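Local atomic coordinates of hypothetical protein XAC2396 (Xanthomonas axonopodis pv. citri, PDB entry 2G3W), a protein that is of unknown function but has a compact fold built around a variation of the PD-(D/E)XK nuclease motif. Residues A102-Y107 and R127-I132. Numbering follows the deposited sequence.
Sequences AVVIGY and RNLRVI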
loop_
_atom_site.group_PDB
_atom_site.type_symbol
_atom_site.label_atom_id
_atom_site.label_comp_id
_atom_site.label_asym_id
_atom_site.label_seq_id
_atom_site.Cartn_x
_atom_site.Cartn_y
_atom_site.Cartn_z
ATOM N N ALA A 102 -0.558 -8.198 13.542
ATOM C CA ALA A 102 -1.940 -7.864 13.831
ATOM C C ALA A 102 -2.497 -7.234 12.584
ATOM O O ALA A 102 -1.765 -6.517 11.874
ATOM C CB ALA A 102 -2.028 -6.893 15.013
ATOM N N VAL A 103 -3.765 -7.513 12.297
ATOM C CA VAL A 103 -4.463 -6.931 11.138
ATOM C C VAL A 103 -5.800 -6.350 11.588
ATOM O O VAL A 103 -6.562 -7.005 12.308
ATOM C CB VAL A 103 -4.718 -8.024 10.046
ATOM C CG1 VAL A 103 -5.307 -7.429 8.721
ATOM C CG2 VAL A 103 -3.401 -8.834 9.768
ATOM N N VAL A 104 -6.086 -5.128 11.158
ATOM C CA VAL A 104 -7.394 -4.542 11.288
ATOM C C VAL A 104 -7.965 -4.435 9.872
ATOM O O VAL A 104 -7.314 -3.907 8.983
ATOM C CB VAL A 104 -7.268 -3.132 11.911
ATOM C CG1 VAL A 104 -8.639 -2.374 11.910
ATOM C CG2 VAL A 104 -6.737 -3.248 13.277
ATOM N N ILE A 105 -9.190 -4.929 9.669
ATOM C CA ILE A 105 -9.867 -4.853 8.360
ATOM C C ILE A 105 -11.121 -3.996 8.539
ATOM O O ILE A 105 -12.094 -4.444 9.116
ATOM C CB ILE A 105 -10.225 -6.262 7.865
ATOM C CG1 ILE A 105 -8.938 -7.074 7.678
ATOM C CG2 ILE A 105 -11.063 -6.222 6.516
ATOM C CD1 ILE A 105 -9.168 -8.521 7.176
ATOM N N GLY A 106 -11.055 -2.738 8.151
ATOM C CA GLY A 106 -12.230 -1.865 8.220
ATOM C C GLY A 106 -13.048 -1.845 6.930
ATOM O O GLY A 106 -12.527 -2.138 5.852
ATOM N N TYR A 107 -14.340 -1.502 7.055
ATOM C CA TYR A 107 -15.258 -1.600 5.933
ATOM C C TYR A 107 -16.466 -0.669 6.108
ATOM O O TYR A 107 -17.514 -0.903 5.526
ATOM C CB TYR A 107 -15.640 -3.081 5.685
ATOM C CG TYR A 107 -16.373 -3.753 6.820
ATOM C CD1 TYR A 107 -15.686 -4.280 7.926
ATOM C CD2 TYR A 107 -17.752 -3.864 6.803
ATOM C CE1 TYR A 107 -16.384 -4.847 9.003
ATOM C CE2 TYR A 107 -18.441 -4.472 7.840
ATOM C CZ TYR A 107 -17.750 -4.956 8.924
ATOM O OH TYR A 107 -18.443 -5.540 9.923
ATOM N N ARG A 127 4.884 -1.433 14.688
ATOM C CA ARG A 127 5.652 -1.923 13.519
ATOM C C ARG A 127 5.149 -3.279 12.921
ATOM O O ARG A 127 5.609 -3.718 11.856
ATOM C CB ARG A 127 7.180 -1.917 13.813
ATOM C CG ARG A 127 7.628 -3.045 14.758
ATOM C CD ARG A 127 9.146 -3.125 14.974
ATOM N NE ARG A 127 9.980 -2.668 13.853
ATOM C CZ ARG A 127 10.472 -3.440 12.883
ATOM N NH1 ARG A 127 10.203 -4.733 12.840
ATOM N NH2 ARG A 127 11.224 -2.903 11.931
ATOM N N ASN A 128 4.190 -3.920 13.592
ATOM C CA ASN A 128 3.726 -5.255 13.206
ATOM C C ASN A 128 2.240 -5.228 12.902
ATOM O O ASN A 128 1.553 -6.249 12.936
ATOM C CB ASN A 128 4.043 -6.274 14.303
ATOM C CG ASN A 128 3.305 -5.986 15.626
ATOM O OD1 ASN A 128 3.059 -4.834 15.981
ATOM N ND2 ASN A 128 2.977 -7.051 16.363
ATOM N N LEU A 129 1.753 -4.043 12.598
ATOM C CA LEU A 129 0.345 -3.825 12.324
ATOM C C LEU A 129 0.094 -3.673 10.834
ATOM O O LEU A 129 0.836 -2.992 10.143
ATOM C CB LEU A 129 -0.105 -2.552 13.052
ATOM C CG LEU A 129 -1.531 -2.032 12.807
ATOM C CD1 LEU A 129 -2.571 -3.065 13.195
ATOM C CD2 LEU A 129 -1.700 -0.754 13.647
ATOM N N ARG A 130 -0.938 -4.349 10.339
ATOM C CA ARG A 130 -1.443 -4.156 8.981
ATOM C C ARG A 130 -2.866 -3.587 9.056
ATOM O O ARG A 130 -3.728 -4.142 9.743
ATOM C CB ARG A 130 -1.442 -5.517 8.231
ATOM C CG ARG A 130 -1.978 -5.457 6.799
ATOM C CD ARG A 130 -1.973 -6.895 6.160
ATOM N NE ARG A 130 -0.586 -7.328 6.047
ATOM C CZ ARG A 130 0.258 -6.952 5.088
ATOM N NH1 ARG A 130 -0.120 -6.133 4.103
ATOM N NH2 ARG A 130 1.491 -7.378 5.129
ATOM N N VAL A 131 -3.127 -2.467 8.392
ATOM C CA VAL A 131 -4.466 -1.904 8.398
ATOM C C VAL A 131 -4.919 -1.873 6.962
ATOM O O VAL A 131 -4.201 -1.369 6.074
ATOM C CB VAL A 131 -4.541 -0.462 9.029
ATOM C CG1 VAL A 131 -6.018 0.093 8.912
ATOM C CG2 VAL A 131 -4.094 -0.494 10.486
ATOM N N ILE A 132 -6.070 -2.490 6.713
ATOM C CA ILE A 132 -6.670 -2.420 5.387
ATOM C C ILE A 132 -8.104 -1.893 5.434
ATOM O O ILE A 132 -8.812 -2.022 6.460
ATOM C CB ILE A 132 -6.601 -3.744 4.610
ATOM C CG1 ILE A 132 -7.595 -4.736 5.108
ATOM C CG2 ILE A 132 -5.143 -4.371 4.569
ATOM C CD1 ILE A 132 -7.942 -5.707 4.033
#
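Two different first torsions bring Ile105 and Ile132 side by side: CG1 of Ile132 sits between its backbone N and carbonyl carbon (chi1 76°), whereas CG1 of Ile105 lies opposite its own carbonyl carbon (chi1 -62°), and the two CG1 atoms meet at 3.7 Å. The pair belongs to a beta-alpha-beta unit, probably part of the core related to the PD-(D/E)XK nucleases, in which strand 101-106 leads through helix 110-123 into strand 129-133. It illustrates how such a crossover sets two neighbouring strands parallel; the axes of 102-106 and 129-132 diverge by only 12°. CD1 of Ile132 rests against both CG1 and CG2 of Ile105, 4.0 Å from each. Val103 shares this face; its CG2 approaches CB of Arg130 at 4.1 Å, the two side chains pointing the same way. Farther out the arginine chain bends at chi3, and NE forms a salt bridge with Glu101, the residue just before Ala102. On the other face CD1 of Leu129 reaches over to CG2 of Val104, 4.2 Å away, and helix 89-98 covers Leu129 and Ala102 through Cys96. Strand 78-84 adjoins 101-106 along its other edge, where Ile82 touches both Val103 and Ile105, and helix 37-49 adds Ala46 against Ile105. Parallel pairing is carried by five backbone bonds: Arg130 gives its N-H to Ala102 and accepts from Val104, Ile132 likewise bridges Val104 and Gly106, and Asn128 O receives the N-H of Ala102. The ND2 of Asn128 turns to the carbonyls of Cys96 and Arg100, tying the entry of the second strand to the last part of helix 89-98 and to the link into strand 101-106. Between the bonded residues, the CA of Val103 presents its hydrogen to Arg130 O, with CA and O 3.2 Å apart.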